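Local structure of probable zinc protease PqqL (Escherichia coli, 6OFT) at residues L36-G41 and N197-I202; Q191-P196 and K227-R232; F244-D249 and Q434-E439; R327-Q332 and N438-K443. The protein is probably a periplasmic zinc metalloendopeptidase of the M16 family, of which this chain is the first half. One frame throughout, in Å; residues are numbered along the deposited sequence.

Interaction 1: L36-G41 and N197-I202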
loop_
_atom_site.group_PDB
_atom_site.type_symbol
_atom_site.label_atom_id
_atom_site.label_comp_id
_atom_site.label_asym_id
_atom_site.label_seq_id
_atom_site.Cartn_x
_atom_site.Cartn_y
_atom_site.Cartn_z
ATOM N N LEU A 36 -4.883 1.467 16.628
ATOM C CA LEU A 36 -5.014 0.070 17.005
ATOM C C LEU A 36 -5.041 -0.723 15.694
ATOM O O LEU A 36 -5.942 -0.547 14.857
ATOM C CB LEU A 36 -6.266 -0.211 17.860
ATOM C CG LEU A 36 -6.532 -1.708 18.153
ATOM C CD1 LEU A 36 -5.370 -2.344 18.992
ATOM C CD2 LEU A 36 -7.910 -1.909 18.816
ATOM N N GLN A 37 -4.044 -1.594 15.527
ATOM C CA GLN A 37 -3.882 -2.390 14.325
ATOM C C GLN A 37 -4.199 -3.864 14.553
ATOM O O GLN A 37 -3.508 -4.544 15.301
ATOM C CB GLN A 37 -2.457 -2.174 13.751
ATOM C CG GLN A 37 -2.055 -3.103 12.596
ATOM C CD GLN A 37 -0.599 -2.932 12.288
ATOM O OE1 GLN A 37 0.271 -3.205 13.119
ATOM N NE2 GLN A 37 -0.296 -2.449 11.103
ATOM N N ILE A 38 -5.246 -4.354 13.875
ATOM C CA ILE A 38 -5.646 -5.759 13.911
ATOM C C ILE A 38 -4.949 -6.363 12.715
ATOM O O ILE A 38 -5.169 -5.895 11.603
ATOM C CB ILE A 38 -7.199 -5.963 13.831
ATOM C CG1 ILE A 38 -7.998 -4.962 14.739
ATOM C CG2 ILE A 38 -7.591 -7.424 14.086
ATOM C CD1 ILE A 38 -7.720 -4.923 16.247
ATOM N N HIS A 39 -4.153 -7.417 12.921
ATOM C CA HIS A 39 -3.389 -8.038 11.831
ATOM C C HIS A 39 -4.220 -8.992 10.969
ATOM O O HIS A 39 -3.696 -10.010 10.473
ATOM C CB HIS A 39 -2.125 -8.715 12.378
ATOM C CG HIS A 39 -1.140 -7.751 12.970
ATOM N ND1 HIS A 39 0.007 -7.392 12.292
ATOM C CD2 HIS A 39 -1.158 -7.116 14.165
ATOM C CE1 HIS A 39 0.652 -6.551 13.088
ATOM N NE2 HIS A 39 -0.014 -6.356 14.229
ATOM N N THR A 40 -5.520 -8.652 10.790
ATOM C CA THR A 40 -6.479 -9.429 10.008
ATOM C C THR A 40 -7.390 -8.464 9.265
ATOM O O THR A 40 -7.927 -7.525 9.871
ATOM C CB THR A 40 -7.330 -10.348 10.915
ATOM O OG1 THR A 40 -6.496 -11.246 11.635
ATOM C CG2 THR A 40 -8.408 -11.137 10.132
ATOM N N GLY A 41 -7.545 -8.728 7.968
ATOM C CA GLY A 41 -8.435 -8.030 7.054
ATOM C C GLY A 41 -9.370 -9.008 6.359
ATOM O O GLY A 41 -9.717 -10.048 6.916
ATOM N N ASN A 197 -2.880 -11.157 20.996
ATOM C CA ASN A 197 -1.702 -11.615 20.247
ATOM C C ASN A 197 -1.772 -11.318 18.725
ATOM O O ASN A 197 -0.789 -11.542 18.015
ATOM C CB ASN A 197 -1.437 -13.104 20.526
ATOM C CG ASN A 197 -2.403 -14.054 19.857
ATOM O OD1 ASN A 197 -3.578 -13.745 19.638
ATOM N ND2 ASN A 197 -1.923 -15.242 19.526
ATOM N N ASN A 198 -2.925 -10.812 18.238
ATOM C CA ASN A 198 -3.123 -10.434 16.849
ATOM C C ASN A 198 -3.257 -8.898 16.780
ATOM O O ASN A 198 -3.701 -8.359 15.762
ATOM C CB ASN A 198 -4.381 -11.148 16.282
ATOM C CG ASN A 198 -4.506 -11.096 14.780
ATOM O OD1 ASN A 198 -3.522 -11.211 14.045
ATOM N ND2 ASN A 198 -5.718 -10.902 14.291
ATOM N N MET A 199 -2.832 -8.192 17.856
ATOM C CA MET A 199 -2.940 -6.728 17.932
ATOM C C MET A 199 -1.641 -6.010 18.230
ATOM O O MET A 199 -0.826 -6.482 19.025
ATOM C CB MET A 199 -3.950 -6.301 19.006
ATOM C CG MET A 199 -5.369 -6.627 18.686
ATOM S SD MET A 199 -6.340 -6.326 20.163
ATOM C CE MET A 199 -7.919 -6.845 19.585
ATOM N N THR A 200 -1.485 -4.835 17.601
ATOM C CA THR A 200 -0.379 -3.916 17.816
ATOM C C THR A 200 -0.986 -2.540 18.041
ATOM O O THR A 200 -1.772 -2.076 17.210
ATOM C CB THR A 200 0.611 -3.920 16.643
ATOM O OG1 THR A 200 1.116 -5.249 16.467
ATOM C CG2 THR A 200 1.764 -2.954 16.864
ATOM N N PHE A 201 -0.666 -1.920 19.189
ATOM C CA PHE A 201 -1.100 -0.565 19.505
ATOM C C PHE A 201 0.080 0.368 19.150
ATOM O O PHE A 201 1.191 0.166 19.646
ATOM C CB PHE A 201 -1.518 -0.425 20.998
ATOM C CG PHE A 201 -2.235 0.884 21.227
ATOM C CD1 PHE A 201 -3.540 1.065 20.789
ATOM C CD2 PHE A 201 -1.589 1.953 21.839
ATOM C CE1 PHE A 201 -4.181 2.299 20.937
ATOM C CE2 PHE A 201 -2.241 3.176 22.005
ATOM C CZ PHE A 201 -3.532 3.339 21.546
ATOM N N ILE A 202 -0.154 1.349 18.256
ATOM C CA ILE A 202 0.870 2.276 17.745
ATOM C C ILE A 202 0.690 3.707 18.288
ATOM O O ILE A 202 -0.368 4.298 18.119
ATOM C CB ILE A 202 0.899 2.213 16.186
ATOM C CG1 ILE A 202 1.155 0.763 15.684
ATOM C CG2 ILE A 202 1.911 3.206 15.582
ATOM C CD1 ILE A 202 0.829 0.524 14.215
#

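Interaction 2: Q191-P196 and K227-R232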
loop_
_atom_site.group_PDB
_atom_site.type_symbol
_atom_site.label_atom_id
_atom_site.label_comp_id
_atom_site.label_asym_id
_atom_site.label_seq_id
_atom_site.Cartn_x
_atom_site.Cartn_y
_atom_site.Cartn_z
ATOM N N GLN A 191 -14.601 -12.257 17.739
ATOM C CA GLN A 191 -13.966 -13.012 18.824
ATOM C C GLN A 191 -12.861 -13.964 18.312
ATOM O O GLN A 191 -11.910 -14.230 19.042
ATOM C CB GLN A 191 -15.005 -13.722 19.704
ATOM C CG GLN A 191 -15.971 -12.732 20.369
ATOM C CD GLN A 191 -16.859 -13.309 21.446
ATOM O OE1 GLN A 191 -16.942 -12.770 22.553
ATOM N NE2 GLN A 191 -17.565 -14.394 21.152
ATOM N N ARG A 192 -12.940 -14.386 17.042
ATOM C CA ARG A 192 -11.940 -15.240 16.396
ATOM C C ARG A 192 -10.619 -14.490 16.164
ATOM O O ARG A 192 -9.549 -15.053 16.397
ATOM C CB ARG A 192 -12.479 -15.760 15.037
ATOM C CG ARG A 192 -11.532 -16.699 14.268
ATOM C CD ARG A 192 -12.235 -17.850 13.544
ATOM N NE ARG A 192 -13.285 -17.391 12.635
ATOM C CZ ARG A 192 -14.572 -17.690 12.765
ATOM N NH1 ARG A 192 -14.981 -18.484 13.746
ATOM N NH2 ARG A 192 -15.457 -17.212 11.906
ATOM N N TRP A 193 -10.700 -13.233 15.674
ATOM C CA TRP A 193 -9.530 -12.460 15.268
ATOM C C TRP A 193 -9.131 -11.319 16.197
ATOM O O TRP A 193 -7.960 -10.927 16.181
ATOM C CB TRP A 193 -9.743 -11.934 13.835
ATOM C CG TRP A 193 -9.998 -13.037 12.845
ATOM C CD1 TRP A 193 -11.196 -13.371 12.283
ATOM C CD2 TRP A 193 -9.051 -14.014 12.387
ATOM N NE1 TRP A 193 -11.046 -14.469 11.465
ATOM C CE2 TRP A 193 -9.737 -14.877 11.498
ATOM C CE3 TRP A 193 -7.677 -14.229 12.616
ATOM C CZ2 TRP A 193 -9.099 -15.945 10.848
ATOM C CZ3 TRP A 193 -7.043 -15.267 11.945
ATOM C CH2 TRP A 193 -7.751 -16.110 11.075
ATOM N N TYR A 194 -10.083 -10.756 16.972
ATOM C CA TYR A 194 -9.794 -9.643 17.896
ATOM C C TYR A 194 -9.402 -10.155 19.272
ATOM O O TYR A 194 -10.206 -10.148 20.217
ATOM C CB TYR A 194 -10.952 -8.621 17.981
ATOM C CG TYR A 194 -11.130 -7.743 16.763
ATOM C CD1 TYR A 194 -11.409 -8.296 15.514
ATOM C CD2 TYR A 194 -11.133 -6.354 16.876
ATOM C CE1 TYR A 194 -11.607 -7.489 14.393
ATOM C CE2 TYR A 194 -11.382 -5.536 15.773
ATOM C CZ TYR A 194 -11.620 -6.109 14.534
ATOM O OH TYR A 194 -11.829 -5.309 13.440
ATOM N N GLN A 195 -8.171 -10.654 19.357
ATOM C CA GLN A 195 -7.540 -11.169 20.577
ATOM C C GLN A 195 -6.157 -10.517 20.675
ATOM O O GLN A 195 -5.634 -10.151 19.617
ATOM C CB GLN A 195 -7.498 -12.716 20.604
ATOM C CG GLN A 195 -8.901 -13.401 20.671
ATOM C CD GLN A 195 -9.866 -12.886 21.737
ATOM O OE1 GLN A 195 -9.480 -12.283 22.731
ATOM N NE2 GLN A 195 -11.164 -13.115 21.562
ATOM N N PRO A 196 -5.603 -10.271 21.903
ATOM C CA PRO A 196 -4.370 -9.468 22.027
ATOM C C PRO A 196 -3.155 -9.860 21.201
ATOM O O PRO A 196 -2.486 -8.957 20.730
ATOM C CB PRO A 196 -4.051 -9.536 23.529
ATOM C CG PRO A 196 -5.363 -9.669 24.156
ATOM C CD PRO A 196 -6.159 -10.568 23.241
ATOM N N LYS A 227 -5.916 -16.229 22.666
ATOM C CA LYS A 227 -5.135 -16.385 21.449
ATOM C C LYS A 227 -6.095 -16.304 20.269
ATOM O O LYS A 227 -7.136 -16.982 20.263
ATOM C CB LYS A 227 -4.419 -17.756 21.432
ATOM C CG LYS A 227 -3.565 -18.065 22.663
ATOM C CD LYS A 227 -2.119 -17.646 22.499
ATOM C CE LYS A 227 -1.191 -18.829 22.615
ATOM N NZ LYS A 227 0.239 -18.416 22.598
ATOM N N ALA A 228 -5.756 -15.483 19.262
ATOM C CA ALA A 228 -6.579 -15.388 18.057
ATOM C C ALA A 228 -6.294 -16.630 17.205
ATOM O O ALA A 228 -5.342 -17.371 17.497
ATOM C CB ALA A 228 -6.216 -14.137 17.272
ATOM N N ALA A 229 -7.122 -16.868 16.163
ATOM C CA ALA A 229 -6.886 -17.962 15.205
ATOM C C ALA A 229 -5.637 -17.577 14.398
ATOM O O ALA A 229 -5.301 -16.390 14.345
ATOM C CB ALA A 229 -8.076 -18.111 14.269
ATOM N N GLU A 230 -4.931 -18.551 13.806
ATOM C CA GLU A 230 -3.740 -18.206 13.031
ATOM C C GLU A 230 -4.115 -17.627 11.673
ATOM O O GLU A 230 -5.028 -18.134 11.019
ATOM C CB GLU A 230 -2.747 -19.386 12.913
ATOM C CG GLU A 230 -3.259 -20.608 12.162
ATOM C CD GLU A 230 -2.205 -21.624 11.759
ATOM O OE1 GLU A 230 -2.263 -22.104 10.603
ATOM O OE2 GLU A 230 -1.327 -21.945 12.594
ATOM N N ASN A 231 -3.444 -16.544 11.270
ATOM C CA ASN A 231 -3.685 -15.929 9.962
ATOM C C ASN A 231 -3.083 -16.844 8.918
ATOM O O ASN A 231 -1.908 -17.187 9.022
ATOM C CB ASN A 231 -3.063 -14.531 9.870
ATOM C CG ASN A 231 -3.859 -13.473 10.590
ATOM O OD1 ASN A 231 -4.949 -13.068 10.155
ATOM N ND2 ASN A 231 -3.329 -13.001 11.708
ATOM N N ARG A 232 -3.901 -17.300 7.963
ATOM C CA ARG A 232 -3.438 -18.190 6.897
ATOM C C ARG A 232 -2.729 -17.368 5.831
ATOM O O ARG A 232 -2.959 -16.156 5.732
ATOM C CB ARG A 232 -4.608 -18.969 6.287
ATOM C CG ARG A 232 -5.233 -19.995 7.228
ATOM C CD ARG A 232 -6.639 -20.359 6.796
ATOM N NE ARG A 232 -6.661 -21.164 5.571
ATOM C CZ ARG A 232 -7.761 -21.465 4.886
ATOM N NH1 ARG A 232 -8.947 -21.020 5.289
ATOM N NH2 ARG A 232 -7.684 -22.204 3.787
#

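Interaction 3: F244-D249 and Q434-E439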
loop_
_atom_site.group_PDB
_atom_site.type_symbol
_atom_site.label_atom_id
_atom_site.label_comp_id
_atom_site.label_asym_id
_atom_site.label_seq_id
_atom_site.Cartn_x
_atom_site.Cartn_y
_atom_site.Cartn_z
ATOM N N PHE A 244 -3.704 -9.420 -22.757
ATOM C CA PHE A 244 -3.941 -8.128 -23.399
ATOM C C PHE A 244 -5.273 -7.576 -22.955
ATOM O O PHE A 244 -6.250 -8.319 -22.916
ATOM C CB PHE A 244 -3.934 -8.279 -24.938
ATOM C CG PHE A 244 -2.591 -8.618 -25.537
ATOM C CD1 PHE A 244 -2.170 -9.940 -25.642
ATOM C CD2 PHE A 244 -1.766 -7.620 -26.042
ATOM C CE1 PHE A 244 -0.921 -10.254 -26.169
ATOM C CE2 PHE A 244 -0.520 -7.935 -26.593
ATOM C CZ PHE A 244 -0.106 -9.251 -26.654
ATOM N N ASN A 245 -5.325 -6.275 -22.652
ATOM C CA ASN A 245 -6.565 -5.618 -22.226
ATOM C C ASN A 245 -6.686 -4.192 -22.752
ATOM O O ASN A 245 -5.688 -3.490 -22.891
ATOM C CB ASN A 245 -6.656 -5.579 -20.686
ATOM C CG ASN A 245 -8.047 -5.281 -20.167
ATOM O OD1 ASN A 245 -9.042 -5.463 -20.855
ATOM N ND2 ASN A 245 -8.148 -4.811 -18.945
ATOM N N ILE A 246 -7.917 -3.768 -23.030
ATOM C CA ILE A 246 -8.213 -2.390 -23.421
ATOM C C ILE A 246 -9.300 -1.934 -22.463
ATOM O O ILE A 246 -10.329 -2.607 -22.341
ATOM C CB ILE A 246 -8.584 -2.173 -24.924
ATOM C CG1 ILE A 246 -7.447 -2.626 -25.881
ATOM C CG2 ILE A 246 -8.970 -0.695 -25.203
ATOM C CD1 ILE A 246 -7.936 -2.862 -27.401
ATOM N N ILE A 247 -9.024 -0.854 -21.704
ATOM C CA ILE A 247 -9.975 -0.291 -20.748
ATOM C C ILE A 247 -10.632 0.894 -21.421
ATOM O O ILE A 247 -9.972 1.897 -21.693
ATOM C CB ILE A 247 -9.352 0.071 -19.366
ATOM C CG1 ILE A 247 -8.666 -1.159 -18.728
ATOM C CG2 ILE A 247 -10.427 0.677 -18.425
ATOM C CD1 ILE A 247 -7.879 -0.896 -17.518
ATOM N N ASN A 248 -11.923 0.758 -21.726
ATOM C CA ASN A 248 -12.688 1.817 -22.360
ATOM C C ASN A 248 -13.622 2.455 -21.315
ATOM O O ASN A 248 -14.580 1.819 -20.857
ATOM C CB ASN A 248 -13.465 1.276 -23.574
ATOM C CG ASN A 248 -13.998 2.333 -24.522
ATOM O OD1 ASN A 248 -14.357 3.455 -24.134
ATOM N ND2 ASN A 248 -14.074 1.987 -25.800
ATOM N N ASP A 249 -13.303 3.695 -20.905
ATOM C CA ASP A 249 -14.095 4.458 -19.933
ATOM C C ASP A 249 -14.057 5.929 -20.309
ATOM O O ASP A 249 -13.001 6.559 -20.249
ATOM C CB ASP A 249 -13.600 4.230 -18.491
ATOM C CG ASP A 249 -14.571 4.602 -17.367
ATOM O OD1 ASP A 249 -14.577 3.902 -16.338
ATOM O OD2 ASP A 249 -15.307 5.609 -17.513
ATOM N N GLN A 434 -4.122 -0.984 -22.653
ATOM C CA GLN A 434 -4.399 0.315 -23.243
ATOM C C GLN A 434 -5.616 0.915 -22.580
ATOM O O GLN A 434 -6.548 0.195 -22.242
ATOM C CB GLN A 434 -4.595 0.233 -24.758
ATOM C CG GLN A 434 -3.264 0.217 -25.510
ATOM C CD GLN A 434 -3.412 -0.213 -26.938
ATOM O OE1 GLN A 434 -3.139 0.542 -27.872
ATOM N NE2 GLN A 434 -3.829 -1.443 -27.143
ATOM N N MET A 435 -5.608 2.234 -22.406
ATOM C CA MET A 435 -6.715 2.968 -21.804
ATOM C C MET A 435 -7.218 3.968 -22.816
ATOM O O MET A 435 -6.417 4.689 -23.407
ATOM C CB MET A 435 -6.271 3.637 -20.500
ATOM C CG MET A 435 -6.142 2.650 -19.363
ATOM S SD MET A 435 -5.498 3.352 -17.832
ATOM C CE MET A 435 -6.902 4.433 -17.329
ATOM N N VAL A 436 -8.529 3.909 -23.115
ATOM C CA VAL A 436 -9.203 4.765 -24.103
ATOM C C VAL A 436 -10.444 5.433 -23.486
ATOM O O VAL A 436 -11.106 4.827 -22.638
ATOM C CB VAL A 436 -9.490 4.064 -25.460
ATOM C CG1 VAL A 436 -8.192 3.705 -26.168
ATOM C CG2 VAL A 436 -10.380 2.829 -25.302
ATOM N N ASN A 437 -10.722 6.694 -23.865
ATOM C CA ASN A 437 -11.858 7.430 -23.285
ATOM C C ASN A 437 -12.850 7.989 -24.319
ATOM O O ASN A 437 -13.798 8.680 -23.953
ATOM C CB ASN A 437 -11.370 8.533 -22.326
ATOM C CG ASN A 437 -10.456 9.578 -22.916
ATOM O OD1 ASN A 437 -10.285 9.707 -24.136
ATOM N ND2 ASN A 437 -9.848 10.352 -22.039
ATOM N N ASN A 438 -12.643 7.676 -25.597
ATOM C CA ASN A 438 -13.518 8.080 -26.701
ATOM C C ASN A 438 -13.380 7.048 -27.810
ATOM O O ASN A 438 -12.460 6.221 -27.759
ATOM C CB ASN A 438 -13.224 9.514 -27.183
ATOM C CG ASN A 438 -11.838 9.722 -27.735
ATOM O OD1 ASN A 438 -11.537 9.359 -28.879
ATOM N ND2 ASN A 438 -10.967 10.324 -26.944
ATOM N N GLU A 439 -14.280 7.088 -28.806
ATOM C CA GLU A 439 -14.262 6.123 -29.896
ATOM C C GLU A 439 -13.170 6.401 -30.940
ATOM O O GLU A 439 -12.858 5.494 -31.711
ATOM C CB GLU A 439 -15.661 5.949 -30.530
ATOM C CG GLU A 439 -16.629 5.180 -29.628
ATOM C CD GLU A 439 -16.061 3.954 -28.922
ATOM O OE1 GLU A 439 -15.851 2.921 -29.601
ATOM O OE2 GLU A 439 -15.811 4.030 -27.694
HETATM O O HOH W 1 -3.794 -3.536 -25.082
#

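Interaction 4: R327-Q332 and N438-K443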
loop_
_atom_site.group_PDB
_atom_site.type_symbol
_atom_site.label_atom_id
_atom_site.label_comp_id
_atom_site.label_asym_id
_atom_site.label_seq_id
_atom_site.Cartn_x
_atom_site.Cartn_y
_atom_site.Cartn_z
ATOM N N ARG A 327 -0.717 11.467 -26.392
ATOM C CA ARG A 327 -1.037 12.836 -26.767
ATOM C C ARG A 327 -2.380 12.690 -27.484
ATOM O O ARG A 327 -2.428 12.111 -28.575
ATOM C CB ARG A 327 0.050 13.381 -27.709
ATOM C CG ARG A 327 -0.258 14.738 -28.310
ATOM C CD ARG A 327 0.816 15.130 -29.305
ATOM N NE ARG A 327 0.687 16.523 -29.735
ATOM C CZ ARG A 327 1.183 17.561 -29.070
ATOM N NH1 ARG A 327 1.022 18.791 -29.535
ATOM N NH2 ARG A 327 1.835 17.377 -27.927
ATOM N N ASP A 328 -3.473 13.123 -26.811
ATOM C CA ASP A 328 -4.862 13.033 -27.277
ATOM C C ASP A 328 -5.308 11.566 -27.473
ATOM O O ASP A 328 -5.429 10.823 -26.490
ATOM C CB ASP A 328 -5.104 13.884 -28.552
ATOM C CG ASP A 328 -4.729 15.348 -28.427
ATOM O OD1 ASP A 328 -5.255 16.020 -27.507
ATOM O OD2 ASP A 328 -3.926 15.831 -29.267
ATOM N N ASP A 329 -5.518 11.166 -28.746
ATOM C CA ASP A 329 -5.969 9.843 -29.187
ATOM C C ASP A 329 -4.884 9.107 -29.992
ATOM O O ASP A 329 -5.151 8.051 -30.568
ATOM C CB ASP A 329 -7.256 10.001 -30.029
ATOM C CG ASP A 329 -8.378 10.729 -29.310
ATOM O OD1 ASP A 329 -8.405 10.698 -28.056
ATOM O OD2 ASP A 329 -9.226 11.331 -29.996
ATOM N N ASN A 330 -3.659 9.649 -30.003
ATOM C CA ASN A 330 -2.546 9.089 -30.750
ATOM C C ASN A 330 -1.959 7.861 -30.039
ATOM O O ASN A 330 -0.906 7.934 -29.399
ATOM C CB ASN A 330 -1.505 10.180 -31.075
ATOM C CG ASN A 330 -2.074 11.419 -31.756
ATOM O OD1 ASN A 330 -3.167 11.411 -32.356
ATOM N ND2 ASN A 330 -1.339 12.521 -31.675
ATOM N N MET A 331 -2.666 6.722 -30.168
ATOM C CA MET A 331 -2.276 5.445 -29.558
ATOM C C MET A 331 -1.016 4.844 -30.177
ATOM O O MET A 331 -0.241 4.200 -29.468
ATOM C CB MET A 331 -3.444 4.439 -29.558
ATOM C CG MET A 331 -4.713 4.955 -28.865
ATOM S SD MET A 331 -4.480 5.519 -27.159
ATOM C CE MET A 331 -4.468 3.954 -26.299
ATOM N N GLN A 332 -0.791 5.081 -31.482
ATOM C CA GLN A 332 0.378 4.573 -32.207
ATOM C C GLN A 332 1.674 5.197 -31.696
ATOM O O GLN A 332 2.650 4.478 -31.467
ATOM C CB GLN A 332 0.222 4.774 -33.721
ATOM C CG GLN A 332 1.141 3.887 -34.560
ATOM C CD GLN A 332 0.710 2.441 -34.554
ATOM O OE1 GLN A 332 -0.408 2.093 -34.954
ATOM N NE2 GLN A 332 1.596 1.570 -34.100
ATOM N N ASN A 438 -12.643 7.676 -25.597
ATOM C CA ASN A 438 -13.518 8.080 -26.701
ATOM C C ASN A 438 -13.380 7.048 -27.810
ATOM O O ASN A 438 -12.460 6.221 -27.759
ATOM C CB ASN A 438 -13.224 9.514 -27.183
ATOM C CG ASN A 438 -11.838 9.722 -27.735
ATOM O OD1 ASN A 438 -11.537 9.359 -28.879
ATOM N ND2 ASN A 438 -10.967 10.324 -26.944
ATOM N N GLU A 439 -14.280 7.088 -28.806
ATOM C CA GLU A 439 -14.262 6.123 -29.896
ATOM C C GLU A 439 -13.170 6.401 -30.940
ATOM O O GLU A 439 -12.858 5.494 -31.711
ATOM C CB GLU A 439 -15.661 5.949 -30.530
ATOM C CG GLU A 439 -16.629 5.180 -29.628
ATOM C CD GLU A 439 -16.061 3.954 -28.922
ATOM O OE1 GLU A 439 -15.851 2.921 -29.601
ATOM O OE2 GLU A 439 -15.811 4.030 -27.694
ATOM N N VAL A 440 -12.543 7.602 -30.933
ATOM C CA VAL A 440 -11.424 7.893 -31.851
ATOM C C VAL A 440 -10.180 7.136 -31.308
ATOM O O VAL A 440 -9.549 6.391 -32.060
ATOM C CB VAL A 440 -11.138 9.408 -32.063
ATOM C CG1 VAL A 440 -10.035 9.628 -33.099
ATOM C CG2 VAL A 440 -12.402 10.177 -32.448
ATOM N N ALA A 441 -9.874 7.281 -29.995
ATOM C CA ALA A 441 -8.754 6.565 -29.368
ATOM C C ALA A 441 -9.013 5.050 -29.360
ATOM O O ALA A 441 -8.065 4.278 -29.537
ATOM C CB ALA A 441 -8.507 7.074 -27.953
ATOM N N ALA A 442 -10.301 4.630 -29.195
ATOM C CA ALA A 442 -10.729 3.220 -29.183
ATOM C C ALA A 442 -10.449 2.552 -30.515
ATOM O O ALA A 442 -9.999 1.406 -30.542
ATOM C CB ALA A 442 -12.210 3.106 -28.838
ATOM N N LYS A 443 -10.707 3.282 -31.622
ATOM C CA LYS A 443 -10.454 2.844 -32.998
ATOM C C LYS A 443 -8.939 2.866 -33.259
ATOM O O LYS A 443 -8.450 2.081 -34.068
ATOM C CB LYS A 443 -11.208 3.773 -33.986
ATOM C CG LYS A 443 -11.122 3.416 -35.476
ATOM C CD LYS A 443 -12.184 2.407 -35.919
ATOM C CE LYS A 443 -12.526 2.527 -37.391
ATOM N NZ LYS A 443 -11.429 2.048 -38.276
#

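Interaction 1: L36-G41 and N197-I202
Ile38 and Met199 form the apolar centre, lying side by side. Ile38 CD1 meets Met199 CG at 3.8 Å. On the same face Leu36 CD1 packs on Met199 CB, and Leu36 CB lies 4.2 Å from Phe201 CD1. The strands run antiparallel, with Gln37 and Thr200 a hydrogen-bonded pair. Gln37 N donates to Thr200 O at 2.9 Å, and Thr200 N to Gln37 O. On the Gln37 face, His39 NE2 and Thr200 OG1 share a 2.7 Å hydrogen bond. His39 CG lies beside its backbone N (chi1 -65°), which turns the ring edge to Thr200, with Gln37 CG over one face. At the polar end Asn198 O takes a nearly straight bond from His39 N. Asn198 ND2 donates to Thr40 OG1 at 2.8 Å, near the Asn198 amide plane. In the central sheet of the first alpha/beta domain, which carries the predicted zinc site, strand 199-205 sits between strands 19-24 and 31-38. Helix 107-122 covers Leu36 and Phe201, and helix 378-391 covers Gln37 and Thr200.

Interaction 2: Q191-P196 and K227-R232
Ala229 N donates to Arg192 O at 3.0 Å, with an N-H...O angle of 163°. This bond pins an irregular loop to the C-terminal end of helix 183-193. The loop runs from helix 209-220 toward strand 242-248. The two backbones come nearest at Trp193 and Ala228, whose CA atoms are 5.0 Å apart. Just past the helix, Tyr194 is the centre of an inverse gamma turn. The turn leads to Gln195, whose CB packs on Ala228 CB at 3.8 Å. Gln195 then bends back, and its NE2 donates to a lone pair of Gln191 O in the last turn of helix 183-193.

The indole of Trp193 carries the side-chain contact. Its CG lies anti to the carbonyl carbon (chi1 -58°), which carries the ring to the loop. Ala229 CB sits over one face of its six-membered ring, 4.0 Å from the centroid, in a CH-pi contact. Arg192 CG lies over the same face and touches Ala229 CB at 3.7 Å. The Arg192 guanidinium reaches away to a salt bridge with Glu49. Replacing Trp193 by alanine removes the indole and is likely to leave a gap under Ala229 CB, with the loop less firmly seated. Asn231 OD1, hydrogen-bonded to Thr40 OG1, lies 3.5 Å from Trp193 CZ3. At the ring edge, Glu230 O lies 3.4 Å from Trp193 CH2.

Interaction 3: F244-D249 and Q434-E439
Ile247 is held by Gln434 and Val436 in the tightly bonded part of this parallel strand pair. Ile247 N donates to Gln434 O at 2.7 Å, and Val436 N donates to Ile247 O at 2.9 Å. Gln434 N to Asn245 O and Asp249 N to Val436 O extend the pairing at the two ends. Ile247 CB packs on Met435 CG at 4.1 Å, on the face covered by helix 148-160. Asp249 OD1 forms a salt bridge with Arg151 of that helix.

On the other face Val436 is buried against helix 439-444, but Ile246 and Asn248 form a looser, exposed side. Ile246 CG2 still touches Val436 CG2 at 3.8 Å. Asn248 CG, anti to the backbone N (chi1 -165°), leans across Val436 CG2. Its ND2 then makes a long 3.3 Å hydrogen bond to the syn lone pair of Glu439 OE2. Amide and carboxylate are nearly coplanar, 4° apart. Lys250 forms a salt bridge with the same oxygen. A water links Asn245 O to Gln434 NE2, which also donates to Leu446 O. Strand 242-248, paired in parallel with strand 430-436, forms one edge of the mixed five-stranded sheet of the second alpha/beta domain, as in other M16 proteases.

Interaction 4: R327-Q332 and N438-K443
Asp329 and Asn438 approach from opposite directions, carboxylate to amide, with their planes 55° apart. Asn438 ND2 donates to Asp329 OD1 at 2.8 Å along a nearly straight line, 172° at the hydrogen. Asp329 OD1 lies in the amide plane of Asn438, but ND2 comes to it from above the carboxylate plane. Asn438 CG sits between its backbone N and carbonyl carbon (chi1 62°), which turns the Asn438 amide oxygen back to the first N-H groups of helix 439-444. Asn438 is thus the N-cap of this helix: its OD1 accepts from Ala441 N at 2.9 Å and weakly from Val440 N. Asp329 belongs to a type II' turn from Arg327 to Asn330, just before helix 331-348. With alanine at this N-cap, Ala441 N would probably lose its acceptor and Asp329 OD1 this donor. The Asp329 side chain crosses that of Val440 at about a right angle, with OD2 3.4 Å from Val440 CB. Asp329 OD1 touches Ala441 CB at 3.6 Å. Met331 CG, beside its backbone N, lies 3.5 Å from Ala441 O.

How the interactions relate
From the N terminus, strand 31-38 waits more than 150 residues for its partner, and interaction 1 closes that long loop at strand 199-205. Interaction 2 opens within it at residues 191-196 and closes beyond it at 227-232, so the two cross. They touch through Asn197 OD1 with Ala228 N, among others, tying the first sheet to a helix end and a loop. Interaction 3 opens next, and 4 opens later at 327-332. Both close on 434-443 and share Asn438 and Glu439, joining the second sheet to two helix starts. The centres of interactions 1 and 3 lie about 40 Å apart, on opposite sides of the chain's centre.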